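Long-range contacts in rhamnogalacturonan endolyase YesW (PDB 2ZUX), which cleaves the rhamnogalacturonan backbone of plant cell-wall pectin by endo-acting elimination, leaving an unsaturated galacturonosyl residue at the new non-reducing end: residues R10-V15 and P79-A84; V39-Q44 and A63-T68; Y178-V183 and N555-Q560; R267-I272 and H326-A331; E429-G434 and S446-S451. All coordinates share one frame; numbering follows the deposited sequence.

Contact 1 of 5, residues R10-V15 and P79-A84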
# COMPACT_ATOMS: atom_id res chain seq x y z
N ARG A 10 -14.42 -13.35 -8.62
CA ARG A 10 -15.39 -12.29 -8.83
C ARG A 10 -15.38 -11.24 -7.71
O ARG A 10 -15.88 -10.13 -7.90
CB ARG A 10 -16.78 -12.90 -9.03
CG ARG A 10 -17.88 -11.94 -9.46
CD ARG A 10 -17.48 -11.07 -10.65
NE ARG A 10 -17.26 -11.85 -11.86
CZ ARG A 10 -16.77 -11.36 -13.00
NH1 ARG A 10 -16.43 -10.08 -13.09
NH2 ARG A 10 -16.64 -12.16 -14.05
N GLY A 11 -14.81 -11.60 -6.56
CA GLY A 11 -14.78 -10.70 -5.41
C GLY A 11 -16.18 -10.36 -4.91
O GLY A 11 -16.40 -9.31 -4.32
N LEU A 12 -17.13 -11.27 -5.15
CA LEU A 12 -18.52 -11.03 -4.78
C LEU A 12 -18.67 -10.87 -3.27
O LEU A 12 -18.13 -11.67 -2.50
CB LEU A 12 -19.41 -12.17 -5.31
CG LEU A 12 -20.91 -12.02 -5.11
CD1 LEU A 12 -21.45 -10.83 -5.88
CD2 LEU A 12 -21.61 -13.30 -5.57
N VAL A 13 -19.39 -9.83 -2.87
CA VAL A 13 -19.68 -9.56 -1.46
C VAL A 13 -21.15 -9.15 -1.32
O VAL A 13 -21.71 -8.51 -2.21
CB VAL A 13 -18.71 -8.48 -0.87
CG1 VAL A 13 -19.03 -7.09 -1.39
CG2 VAL A 13 -18.73 -8.49 0.65
N ALA A 14 -21.77 -9.56 -0.22
CA ALA A 14 -23.16 -9.24 0.07
C ALA A 14 -23.26 -8.80 1.52
O ALA A 14 -22.75 -9.48 2.41
CB ALA A 14 -24.07 -10.44 -0.18
N VAL A 15 -23.88 -7.65 1.74
CA VAL A 15 -23.89 -7.02 3.05
C VAL A 15 -25.31 -6.60 3.40
O VAL A 15 -25.98 -5.94 2.61
CB VAL A 15 -22.96 -5.78 3.10
CG1 VAL A 15 -22.92 -5.18 4.50
CG2 VAL A 15 -21.54 -6.12 2.63
N PRO A 79 -20.31 -19.23 -16.58
CA PRO A 79 -20.50 -19.95 -15.32
C PRO A 79 -20.61 -19.02 -14.12
O PRO A 79 -20.03 -17.92 -14.12
CB PRO A 79 -19.23 -20.80 -15.21
CG PRO A 79 -18.77 -20.98 -16.61
CD PRO A 79 -19.10 -19.67 -17.29
N ALA A 80 -21.35 -19.45 -13.10
CA ALA A 80 -21.54 -18.67 -11.88
C ALA A 80 -20.23 -18.40 -11.15
O ALA A 80 -19.31 -19.22 -11.18
CB ALA A 80 -22.53 -19.36 -10.96
N SER A 81 -20.16 -17.24 -10.52
CA SER A 81 -19.07 -16.89 -9.62
C SER A 81 -19.06 -17.82 -8.42
O SER A 81 -19.97 -18.64 -8.25
CB SER A 81 -19.27 -15.47 -9.12
OG SER A 81 -20.44 -15.40 -8.31
N GLU A 82 -18.05 -17.67 -7.58
CA GLU A 82 -18.07 -18.23 -6.24
C GLU A 82 -19.32 -17.73 -5.50
O GLU A 82 -19.83 -16.64 -5.78
CB GLU A 82 -16.79 -17.86 -5.48
CG GLU A 82 -16.69 -16.40 -4.99
CD GLU A 82 -16.31 -15.37 -6.07
OE1 GLU A 82 -15.99 -15.76 -7.23
OE2 GLU A 82 -16.33 -14.16 -5.73
N LYS A 83 -19.82 -18.54 -4.57
CA LYS A 83 -20.98 -18.17 -3.76
C LYS A 83 -20.58 -17.19 -2.66
O LYS A 83 -19.53 -17.34 -2.04
CB LYS A 83 -21.61 -19.41 -3.12
CG LYS A 83 -22.33 -20.30 -4.10
CD LYS A 83 -23.01 -21.47 -3.39
CE LYS A 83 -23.82 -22.31 -4.37
NZ LYS A 83 -24.96 -21.55 -4.97
N ALA A 84 -21.44 -16.19 -2.43
CA ALA A 84 -21.24 -15.24 -1.34
C ALA A 84 -22.38 -15.30 -0.33
O ALA A 84 -23.55 -15.24 -0.71
CB ALA A 84 -21.09 -13.82 -1.88
O HOH W 1 -16.51 -13.81 -3.06
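Arg10 faces Ser81 and Val13 faces Ala84, with 5.9 Å between the CA atoms of either pair, and the chains from Arg10 to Val13 and from Ser81 to Ala84 run in nearly the same direction, 17° apart. The polar link across the segments is the carboxylate of Glu82. Its OE1 receives Arg10 N on the syn side at 3.2 Å, while OE2 takes Leu12 N almost end-on at 3.1 Å. A bend at chi2 (-78°) carries the carboxylate back over this turn, and a water donates to both Glu82 OE2 and Leu12 O. With an alanine here, the N-H groups of Arg10 and Leu12 would probably lose their acceptor and the turn its hold. Alongside, Leu12 CG packs on Ala84 CB at 3.7 Å, and CD2 reaches Ser81 OG; Arg10 CB packs against Ser81 CB, while its guanidinium turns to Arg26 O and Glu31. The contact lies where strands 13-17 and 76-87 begin to pair in parallel within the mixed sheet of the N-terminal beta-sheet domain.

Contact 2 of 5, residues V39-Q44 and A63-T68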
# COMPACT_ATOMS: atom_id res chain seq x y z
N VAL A 39 -27.54 -11.20 -11.63
CA VAL A 39 -27.42 -11.42 -10.19
C VAL A 39 -28.42 -12.50 -9.75
O VAL A 39 -29.62 -12.41 -10.06
CB VAL A 39 -27.65 -10.11 -9.39
CG1 VAL A 39 -27.37 -10.33 -7.91
CG2 VAL A 39 -26.76 -8.99 -9.94
N TYR A 40 -27.92 -13.49 -9.03
CA TYR A 40 -28.75 -14.61 -8.55
C TYR A 40 -28.75 -14.71 -7.04
O TYR A 40 -27.69 -14.71 -6.41
CB TYR A 40 -28.25 -15.92 -9.15
CG TYR A 40 -28.46 -16.06 -10.63
CD1 TYR A 40 -29.51 -16.83 -11.14
CD2 TYR A 40 -27.62 -15.41 -11.54
CE1 TYR A 40 -29.71 -16.96 -12.51
CE2 TYR A 40 -27.82 -15.53 -12.91
CZ TYR A 40 -28.87 -16.30 -13.38
OH TYR A 40 -29.06 -16.42 -14.74
N ARG A 41 -29.94 -14.81 -6.47
CA ARG A 41 -30.09 -15.14 -5.05
C ARG A 41 -30.55 -16.59 -4.92
O ARG A 41 -31.69 -16.92 -5.29
CB ARG A 41 -31.07 -14.20 -4.36
CG ARG A 41 -31.11 -14.39 -2.84
CD ARG A 41 -32.20 -13.57 -2.17
NE ARG A 41 -33.53 -14.05 -2.52
CZ ARG A 41 -34.47 -13.33 -3.11
NH1 ARG A 41 -34.26 -12.06 -3.42
NH2 ARG A 41 -35.65 -13.87 -3.38
N ASP A 42 -29.66 -17.44 -4.42
CA ASP A 42 -29.91 -18.87 -4.24
C ASP A 42 -30.43 -19.55 -5.51
O ASP A 42 -31.39 -20.34 -5.47
CB ASP A 42 -30.83 -19.11 -3.03
CG ASP A 42 -30.16 -18.77 -1.71
OD1 ASP A 42 -29.25 -19.52 -1.30
OD2 ASP A 42 -30.55 -17.77 -1.08
N GLY A 43 -29.79 -19.24 -6.63
CA GLY A 43 -30.09 -19.87 -7.91
C GLY A 43 -31.16 -19.18 -8.75
O GLY A 43 -31.41 -19.58 -9.89
N GLN A 44 -31.78 -18.15 -8.18
CA GLN A 44 -32.86 -17.44 -8.86
C GLN A 44 -32.44 -16.03 -9.28
O GLN A 44 -31.96 -15.25 -8.46
CB GLN A 44 -34.11 -17.40 -7.98
CG GLN A 44 -34.79 -18.76 -7.84
CD GLN A 44 -35.82 -18.81 -6.72
OE1 GLN A 44 -35.66 -18.18 -5.68
NE2 GLN A 44 -36.89 -19.58 -6.93
N ALA A 63 -30.67 -12.45 5.72
CA ALA A 63 -29.38 -12.80 6.31
C ALA A 63 -28.92 -14.22 5.96
O ALA A 63 -27.72 -14.51 5.99
CB ALA A 63 -29.44 -12.63 7.83
N GLY A 64 -29.87 -15.09 5.62
CA GLY A 64 -29.57 -16.47 5.23
C GLY A 64 -29.37 -16.68 3.74
O GLY A 64 -29.04 -17.79 3.31
N SER A 65 -29.55 -15.63 2.94
CA SER A 65 -29.42 -15.73 1.48
C SER A 65 -27.97 -15.93 1.02
O SER A 65 -27.03 -15.53 1.71
CB SER A 65 -30.00 -14.48 0.81
OG SER A 65 -31.37 -14.31 1.14
N THR A 66 -27.80 -16.58 -0.13
CA THR A 66 -26.49 -16.66 -0.77
C THR A 66 -26.61 -16.14 -2.20
O THR A 66 -27.67 -16.25 -2.83
CB THR A 66 -25.89 -18.09 -0.78
OG1 THR A 66 -26.68 -18.95 -1.60
CG2 THR A 66 -25.80 -18.67 0.63
N TYR A 67 -25.52 -15.56 -2.69
CA TYR A 67 -25.53 -14.90 -3.99
C TYR A 67 -24.45 -15.43 -4.92
O TYR A 67 -23.39 -15.87 -4.47
CB TYR A 67 -25.36 -13.39 -3.81
CG TYR A 67 -26.54 -12.74 -3.13
CD1 TYR A 67 -27.56 -12.16 -3.88
CD2 TYR A 67 -26.64 -12.73 -1.74
CE1 TYR A 67 -28.66 -11.58 -3.26
CE2 TYR A 67 -27.73 -12.16 -1.11
CZ TYR A 67 -28.74 -11.59 -1.87
OH TYR A 67 -29.81 -11.01 -1.25
N THR A 68 -24.76 -15.41 -6.21
CA THR A 68 -23.78 -15.62 -7.27
C THR A 68 -24.04 -14.57 -8.34
O THR A 68 -25.13 -13.98 -8.40
CB THR A 68 -23.88 -17.03 -7.90
OG1 THR A 68 -25.23 -17.27 -8.33
CG2 THR A 68 -23.46 -18.11 -6.90
O HOH W 2 -27.29 -17.87 -6.44
O HOH W 3 -32.57 -16.38 -0.36
O HOH W 4 -29.02 -19.65 1.33
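Thr68 and Tyr40 form an antiparallel hydrogen-bonded pair, joining strands 36-41 and 66-73 in the N-terminal sheet just where the first of them enters a type I' turn, Arg41 to Gln44. Along 63-68, Gly64 comes first, its O tied through a water to Asp42 OD1. Ser65 follows: its OG lies 3.5 Å from Arg41 CD, accepts or gives a bond to a second water that also donates to Asp42 OD2, and is hydrogen-bonded to Ser62 N. Thr66 is gripped twice by the Asp42 carboxylate, both times from above its plane, OG1 giving a 2.6 Å bond to OD1 and N a 3.1 Å bond to OD2. In return, Thr66 O accepts Asp42 N, so the turn residue is held by both side chain and backbone. Tyr67 forms the non-hydrogen-bonded pair with Arg41, and the two side chains run side by side in the same direction. Arg41 CG sits over the ring face, 4.1 Å from its centroid, with the guanidinium plane nearly perpendicular to the ring; the extended start of the arginine (CG anti to the backbone N, chi1 -172°) lays its methylenes there. Asp58 receives both Arg41 NH1 and Tyr67 OH. At Thr68 the backbone bonds run both ways, Tyr40 N to Thr68 O and Thr68 N to Tyr40 O, and Thr68 OG1 approaches Tyr40 CB to 3.4 Å.

Contact 3 of 5, residues Y178-V183 and N555-Q560. With CA (calcium ion), chain D; RAM (alpha-L-rhamnopyranose), chain M.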
# COMPACT_ATOMS: atom_id res chain seq x y z
N TYR A 178 12.22 -0.04 10.03
CA TYR A 178 13.02 -1.26 9.96
C TYR A 178 12.42 -2.25 8.93
O TYR A 178 12.69 -2.12 7.74
CB TYR A 178 13.24 -1.85 11.37
CG TYR A 178 14.08 -0.94 12.25
CD1 TYR A 178 15.48 -0.93 12.14
CD2 TYR A 178 13.49 -0.05 13.15
CE1 TYR A 178 16.26 -0.08 12.92
CE2 TYR A 178 14.26 0.80 13.95
CZ TYR A 178 15.64 0.78 13.81
OH TYR A 178 16.41 1.63 14.58
N THR A 179 11.58 -3.20 9.36
CA THR A 179 11.03 -4.19 8.43
C THR A 179 10.06 -3.55 7.45
O THR A 179 9.10 -2.88 7.85
CB THR A 179 10.30 -5.32 9.19
OG1 THR A 179 11.24 -5.99 10.04
CG2 THR A 179 9.69 -6.33 8.24
N GLN A 180 10.34 -3.79 6.16
CA GLN A 180 9.51 -3.35 5.04
C GLN A 180 9.19 -4.62 4.24
O GLN A 180 10.09 -5.19 3.63
CB GLN A 180 10.27 -2.33 4.18
CG GLN A 180 10.95 -1.21 4.98
CD GLN A 180 10.02 -0.46 5.92
OE1 GLN A 180 8.81 -0.36 5.70
NE2 GLN A 180 10.60 0.08 6.99
N PHE A 181 7.95 -5.07 4.28
CA PHE A 181 7.62 -6.39 3.74
C PHE A 181 6.83 -6.33 2.44
O PHE A 181 5.83 -5.64 2.33
CB PHE A 181 6.96 -7.29 4.80
CG PHE A 181 5.64 -6.78 5.34
CD1 PHE A 181 4.44 -7.35 4.92
CD2 PHE A 181 5.60 -5.77 6.30
CE1 PHE A 181 3.23 -6.89 5.43
CE2 PHE A 181 4.37 -5.31 6.80
CZ PHE A 181 3.20 -5.87 6.36
N MET A 182 7.34 -7.06 1.45
CA MET A 182 6.75 -7.10 0.12
C MET A 182 6.01 -8.39 -0.08
O MET A 182 6.56 -9.48 0.12
CB MET A 182 7.83 -6.93 -0.95
CG MET A 182 8.37 -5.51 -1.05
SD MET A 182 7.10 -4.28 -1.45
CE MET A 182 7.01 -3.35 0.08
N VAL A 183 4.76 -8.27 -0.50
CA VAL A 183 3.93 -9.44 -0.78
C VAL A 183 3.54 -9.38 -2.24
O VAL A 183 2.90 -8.43 -2.68
CB VAL A 183 2.66 -9.47 0.12
CG1 VAL A 183 1.85 -10.74 -0.15
CG2 VAL A 183 3.04 -9.37 1.60
N ASN A 555 2.46 -0.48 3.37
CA ASN A 555 3.00 -0.66 4.72
C ASN A 555 4.28 0.11 4.98
O ASN A 555 4.60 0.38 6.12
CB ASN A 555 3.22 -2.16 5.04
CG ASN A 555 4.37 -2.78 4.25
OD1 ASN A 555 4.16 -3.35 3.16
ND2 ASN A 555 5.56 -2.74 4.80
N ILE A 556 5.04 0.40 3.93
CA ILE A 556 6.42 0.81 4.19
C ILE A 556 6.51 2.13 4.94
O ILE A 556 5.79 3.10 4.65
CB ILE A 556 7.32 0.78 2.95
CG1 ILE A 556 7.08 1.99 2.06
CG2 ILE A 556 7.17 -0.55 2.21
CD1 ILE A 556 8.04 2.07 0.88
N ALA A 557 7.41 2.12 5.93
CA ALA A 557 7.73 3.30 6.73
C ALA A 557 6.46 4.12 7.01
O ALA A 557 5.53 3.59 7.64
CB ALA A 557 8.84 4.12 6.07
N TYR A 558 6.40 5.38 6.60
CA TYR A 558 5.19 6.16 6.83
C TYR A 558 4.17 5.96 5.73
O TYR A 558 4.19 6.63 4.69
CB TYR A 558 5.51 7.64 7.05
CG TYR A 558 6.31 7.93 8.32
CD1 TYR A 558 6.42 6.99 9.35
CD2 TYR A 558 6.96 9.15 8.48
CE1 TYR A 558 7.16 7.28 10.51
CE2 TYR A 558 7.70 9.44 9.63
CZ TYR A 558 7.79 8.49 10.63
OH TYR A 558 8.51 8.72 11.78
N ASN A 559 3.26 5.02 5.99
CA ASN A 559 2.26 4.54 5.02
C ASN A 559 1.61 5.70 4.29
O ASN A 559 1.12 6.64 4.93
CB ASN A 559 1.12 3.80 5.74
CG ASN A 559 1.57 2.70 6.69
OD1 ASN A 559 2.64 2.76 7.30
ND2 ASN A 559 0.70 1.72 6.88
N GLN A 560 1.58 5.61 2.96
CA GLN A 560 0.91 6.59 2.09
C GLN A 560 -0.24 5.92 1.35
O GLN A 560 -0.18 4.71 1.11
CB GLN A 560 1.89 7.17 1.08
CG GLN A 560 3.04 7.95 1.71
CD GLN A 560 2.57 9.16 2.47
OE1 GLN A 560 2.01 10.09 1.89
NE2 GLN A 560 2.79 9.16 3.78
CA CA D . 4.51 1.50 8.13
C1 RAM M . 5.76 6.14 14.41
C2 RAM M . 5.65 7.59 13.95
C3 RAM M . 4.48 8.30 14.65
C4 RAM M . 4.56 8.14 16.17
C5 RAM M . 4.69 6.66 16.53
C6 RAM M . 4.91 6.50 18.03
O1 RAM M . 4.70 5.38 13.86
O2 RAM M . 6.88 8.23 14.26
O3 RAM M . 4.46 9.68 14.31
O4 RAM M . 3.43 8.74 16.78
O5 RAM M . 5.76 6.04 15.83
O HOH W 5 6.44 -2.23 7.38
O HOH W 6 4.66 2.22 10.32
O HOH W 7 6.52 0.28 8.54
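Gln180 and Ala557 share the hydrogen bond that spans this contact: Ala557 N points to Gln180 OE1 at 2.9 Å, with an N-H...O angle of 155°, approaching from above the amide plane rather than within it. A bend at chi2 (-54°) swings the glutamine amide across to the 555-560 loop, and OE1 also lies 3.1 Å from Ile556 CA. On its other side the amide is held through NE2, bonded to Ala176 O and more weakly to Tyr178 O. An alanine in place of Gln180 would probably leave the buried Ala557 N-H without its acceptor and the calcium-binding loop freer to shift. Stacking joins the next residues: the flat amide of Asn555 lies over one face of the Phe181 ring, planes 23° apart, its CG 3.6 Å above the ring plane and displaced toward the rim. Apolar contact is narrower, Met182 CE meeting Ile556 CG2 at 3.5 Å, where bends at chi2 and chi3 bring the methyl group round. The loop supplies three of the six calcium ligands, Asn555 O (2.3 Å), Ala557 O and Asn559 OD1; two waters and Asp116 OD2 are the others. Tyr558, between two of these ligands, reaches with its OH to O2 of a bound rhamnose, 3.0 Å away. The contact thus backs a calcium-binding loop of the beta-propeller that carries a substrate-binding tyrosine.

Contact 4 of 5, residues R267-I272 and H326-A331. With CA (calcium ion), chain C.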
# COMPACT_ATOMS: atom_id res chain seq x y z
N ARG A 267 17.48 3.19 7.72
CA ARG A 267 16.31 3.80 7.09
C ARG A 267 15.97 3.03 5.83
O ARG A 267 16.57 3.25 4.78
CB ARG A 267 16.58 5.28 6.80
CG ARG A 267 16.76 6.12 8.06
CD ARG A 267 15.47 6.23 8.83
NE ARG A 267 15.61 7.16 9.95
CZ ARG A 267 14.60 7.82 10.51
NH1 ARG A 267 13.37 7.67 10.05
NH2 ARG A 267 14.84 8.65 11.51
N PHE A 268 15.02 2.12 5.94
CA PHE A 268 14.70 1.21 4.85
C PHE A 268 13.40 1.56 4.16
O PHE A 268 12.45 2.01 4.80
CB PHE A 268 14.61 -0.23 5.37
CG PHE A 268 15.89 -0.74 5.97
CD1 PHE A 268 16.91 -1.20 5.16
CD2 PHE A 268 16.07 -0.71 7.35
CE1 PHE A 268 18.11 -1.67 5.71
CE2 PHE A 268 17.25 -1.18 7.91
CZ PHE A 268 18.28 -1.64 7.09
N LEU A 269 13.37 1.30 2.85
CA LEU A 269 12.13 1.27 2.06
C LEU A 269 12.20 0.04 1.16
O LEU A 269 13.23 -0.63 1.07
CB LEU A 269 11.94 2.55 1.25
CG LEU A 269 11.95 3.87 2.01
CD1 LEU A 269 12.04 5.04 1.03
CD2 LEU A 269 10.71 3.98 2.90
N ALA A 270 11.09 -0.27 0.51
CA ALA A 270 11.05 -1.41 -0.40
C ALA A 270 9.89 -1.23 -1.34
O ALA A 270 8.97 -0.45 -1.08
CB ALA A 270 10.91 -2.74 0.37
N GLY A 271 9.92 -1.96 -2.45
CA GLY A 271 8.85 -1.89 -3.42
C GLY A 271 8.84 -3.05 -4.39
O GLY A 271 9.80 -3.83 -4.46
N ILE A 272 7.74 -3.15 -5.12
CA ILE A 272 7.64 -4.00 -6.30
C ILE A 272 7.57 -3.09 -7.52
O ILE A 272 6.79 -2.14 -7.54
CB ILE A 272 6.38 -4.89 -6.26
CG1 ILE A 272 6.38 -5.82 -5.03
CG2 ILE A 272 6.22 -5.67 -7.56
CD1 ILE A 272 7.48 -6.87 -4.99
N HIS A 326 10.23 9.15 3.79
CA HIS A 326 9.83 7.92 4.51
C HIS A 326 8.80 7.11 3.71
O HIS A 326 7.92 6.49 4.29
CB HIS A 326 9.19 8.24 5.86
CG HIS A 326 9.95 9.21 6.71
ND1 HIS A 326 11.12 8.89 7.36
CD2 HIS A 326 9.66 10.49 7.04
CE1 HIS A 326 11.53 9.94 8.05
NE2 HIS A 326 10.65 10.92 7.88
N ASN A 327 8.91 7.16 2.39
CA ASN A 327 7.97 6.50 1.49
C ASN A 327 8.50 6.67 0.07
O ASN A 327 9.43 7.43 -0.16
CB ASN A 327 6.51 7.03 1.64
CG ASN A 327 6.43 8.47 2.13
OD1 ASN A 327 6.03 8.73 3.29
ND2 ASN A 327 6.79 9.40 1.28
N LEU A 328 7.93 5.92 -0.86
CA LEU A 328 8.29 6.02 -2.27
C LEU A 328 7.05 5.70 -3.11
O LEU A 328 6.03 5.25 -2.58
CB LEU A 328 9.47 5.10 -2.62
CG LEU A 328 9.47 3.63 -2.20
CD1 LEU A 328 8.40 2.80 -2.91
CD2 LEU A 328 10.84 3.03 -2.46
N SER A 329 7.14 5.94 -4.41
CA SER A 329 6.11 5.51 -5.35
C SER A 329 6.78 4.79 -6.51
O SER A 329 7.99 4.93 -6.72
CB SER A 329 5.33 6.69 -5.92
OG SER A 329 4.80 7.53 -4.91
N ILE A 330 5.99 4.01 -7.24
CA ILE A 330 6.48 3.25 -8.39
C ILE A 330 5.49 3.44 -9.52
O ILE A 330 4.30 3.19 -9.35
CB ILE A 330 6.57 1.74 -8.09
CG1 ILE A 330 7.34 1.46 -6.80
CG2 ILE A 330 7.17 0.99 -9.28
CD1 ILE A 330 8.82 1.67 -6.90
N ALA A 331 5.98 3.85 -10.69
CA ALA A 331 5.10 4.10 -11.83
C ALA A 331 5.92 4.18 -13.09
O ALA A 331 7.09 4.57 -13.07
CB ALA A 331 4.31 5.39 -11.64
CA CA C . 10.84 13.06 8.05
O HOH W 8 12.57 12.98 9.35
O HOH W 9 9.71 13.16 9.85
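Leu269 is wedged against the backbone at His326 and Asn327. Its CD2 lies 3.7 Å from Asn327 N and its CD1 the same distance from Asn327 O, so the two methyl groups lie along one side of the Asn327 backbone; CG beside the backbone N (chi1 -56°) places them there. Leu328 answers from the facing segment. Its CD2 meets Leu269 CB at 3.9 Å, and CD1 packs near Ala270 O, a carbonyl buried here with no hydrogen-bonding partner in the model. Ile330 CG2 packs against Ile272 O at 3.6 Å. Arg267 NH1 stands at the edge of the His326 ring, 3.5 Å from CE1, with the guanidinium and imidazole planes 34° apart. Arg267 is bonded through NE to Asn263. The bond between His326 ND1 and Tyr288 OH and the calcium bond at NE2, 2.2 Å, probably together fix the turn of the imidazole. His362, Asp364 and Glu385, with two waters, complete the metal site. No hydrogen bond crosses between the segments, whose touching parts run end to end 18° apart. They carry the first strands, 268-273 and 329-331, of two successive four-stranded antiparallel sheets, and this side-chain packing between neighbouring sheets is characteristic of a beta-propeller.

Contact 5 of 5, residues E429-G434 and S446-S451. With CA (calcium ion), chain I.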
# COMPACT_ATOMS: atom_id res chain seq x y z
N GLU A 429 -7.00 18.02 -6.53
CA GLU A 429 -6.54 19.06 -5.64
C GLU A 429 -5.41 18.53 -4.76
O GLU A 429 -5.25 17.31 -4.60
CB GLU A 429 -7.69 19.55 -4.76
CG GLU A 429 -8.73 20.41 -5.49
CD GLU A 429 -9.48 19.67 -6.60
OE1 GLU A 429 -10.12 18.63 -6.32
OE2 GLU A 429 -9.44 20.14 -7.76
N VAL A 430 -4.62 19.43 -4.21
CA VAL A 430 -3.58 19.05 -3.27
C VAL A 430 -3.63 20.00 -2.09
O VAL A 430 -4.06 21.16 -2.23
CB VAL A 430 -2.16 19.05 -3.91
CG1 VAL A 430 -2.09 18.07 -5.08
CG2 VAL A 430 -1.76 20.44 -4.35
N TRP A 431 -3.25 19.52 -0.92
CA TRP A 431 -3.21 20.39 0.25
C TRP A 431 -2.08 20.06 1.19
O TRP A 431 -1.68 18.91 1.33
CB TRP A 431 -4.55 20.46 0.99
CG TRP A 431 -5.11 19.20 1.65
CD1 TRP A 431 -5.04 18.88 2.98
CD2 TRP A 431 -5.90 18.18 1.04
NE1 TRP A 431 -5.72 17.71 3.22
CE2 TRP A 431 -6.26 17.26 2.05
CE3 TRP A 431 -6.34 17.95 -0.28
CZ2 TRP A 431 -7.03 16.12 1.79
CZ3 TRP A 431 -7.10 16.82 -0.54
CH2 TRP A 431 -7.44 15.92 0.49
N ALA A 432 -1.58 21.11 1.84
CA ALA A 432 -0.48 21.00 2.79
C ALA A 432 -0.29 22.36 3.44
O ALA A 432 -0.60 23.40 2.84
CB ALA A 432 0.80 20.59 2.08
N ASN A 433 0.24 22.34 4.66
CA ASN A 433 0.58 23.57 5.39
C ASN A 433 -0.61 24.54 5.48
O ASN A 433 -0.43 25.75 5.45
CB ASN A 433 1.82 24.25 4.79
CG ASN A 433 2.50 25.22 5.76
OD1 ASN A 433 2.55 24.98 6.96
ND2 ASN A 433 3.03 26.31 5.23
N GLY A 434 -1.82 23.98 5.59
CA GLY A 434 -3.01 24.79 5.86
C GLY A 434 -3.68 25.44 4.66
O GLY A 434 -4.62 26.21 4.83
N SER A 446 -9.99 29.34 1.76
CA SER A 446 -9.09 29.59 2.88
C SER A 446 -8.89 28.39 3.80
O SER A 446 -7.98 28.38 4.63
CB SER A 446 -9.55 30.81 3.68
OG SER A 446 -10.86 30.62 4.18
N GLY A 447 -9.74 27.37 3.66
CA GLY A 447 -9.62 26.18 4.50
C GLY A 447 -8.86 25.03 3.87
O GLY A 447 -8.41 25.11 2.72
N VAL A 448 -8.68 23.97 4.65
CA VAL A 448 -8.25 22.66 4.14
C VAL A 448 -9.14 21.60 4.77
O VAL A 448 -9.76 21.83 5.82
CB VAL A 448 -6.77 22.28 4.48
CG1 VAL A 448 -5.82 23.00 3.58
CG2 VAL A 448 -6.45 22.51 5.97
N PRO A 449 -9.21 20.43 4.13
CA PRO A 449 -9.86 19.29 4.78
C PRO A 449 -9.30 19.02 6.18
O PRO A 449 -8.15 19.35 6.47
CB PRO A 449 -9.54 18.13 3.83
CG PRO A 449 -9.46 18.80 2.49
CD PRO A 449 -8.74 20.09 2.78
N SER A 450 -10.12 18.43 7.04
CA SER A 450 -9.76 18.22 8.44
C SER A 450 -8.71 17.14 8.67
O SER A 450 -8.28 16.93 9.81
CB SER A 450 -11.01 17.88 9.24
OG SER A 450 -11.57 16.68 8.76
N SER A 451 -8.32 16.43 7.61
CA SER A 451 -7.23 15.47 7.68
C SER A 451 -6.30 15.67 6.50
O SER A 451 -6.72 16.19 5.46
CB SER A 451 -7.75 14.03 7.69
OG SER A 451 -8.43 13.69 6.49
CA CA I . -10.92 18.59 -8.88
O HOH W 10 -5.53 28.82 4.33
O HOH W 11 -12.12 17.53 -10.64
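Trp431 presents one face of its indole to Pro449. With CG set between the backbone N and the carbonyl carbon (chi1 64°), the ring projects from strand 429-432 onto the 446-451 loop. Pro449 sits over that face with its CD and CG edge: CD stands 3.7 Å from the centroid of the Trp431 five-membered ring and only 2° off the normal, a CH-pi contact, while CG reaches toward CE2 and the six-membered ring. At the edge, Trp431 NE1 donates to Ser451 O at 2.9 Å, the oxygen close to the indole plane and the N-H...O angle 154°. The proline on the face and the carbonyl at the edge together probably hold the indole in this chi1 and chi2 setting. Val448 fills the flank nearer the backbone. Its CG1, anti to the carbonyl carbon, touches Trp431 CB at 3.8 Å and comes to 3.4 Å from Gly434 C, where the strand has already turned. A water donates to both Gly434 O and Ser446 O, bridging the more exposed end. At the start of the strand Glu429 points off to a different task, holding a calcium ion with both carboxylate oxygens, together with Asp420, Asp422, Tyr425 and Gly427. For the buried tryptophan, the loop supplies an acceptor for the indole N-H and aliphatic carbon for one ring face, which ties 446-451 to the strand.

In the fold
Contacts 1 and 2 share the seven-stranded N-terminal sheet, their centres 9 Å apart, and meet through neighbouring strands 66-73 and 76-87, where Tyr67 N lies 2.8 Å from Ala84 O. Contact 2 falls within the span of chain that contact 1 closes. Both lie 31 to 44 Å, centre to centre, from the other three, which belong to the propeller domain. There contact 3 joins residues 372 positions apart, and contacts 4 and 5 follow one another between its segments. Contacts 3 and 4, 8 Å apart near the centre of the molecule, touch at His326 and Tyr558, which places two calcium sites side by side near bound rhamnose; contact 5 lies about 25 Å away, farther out in the propeller.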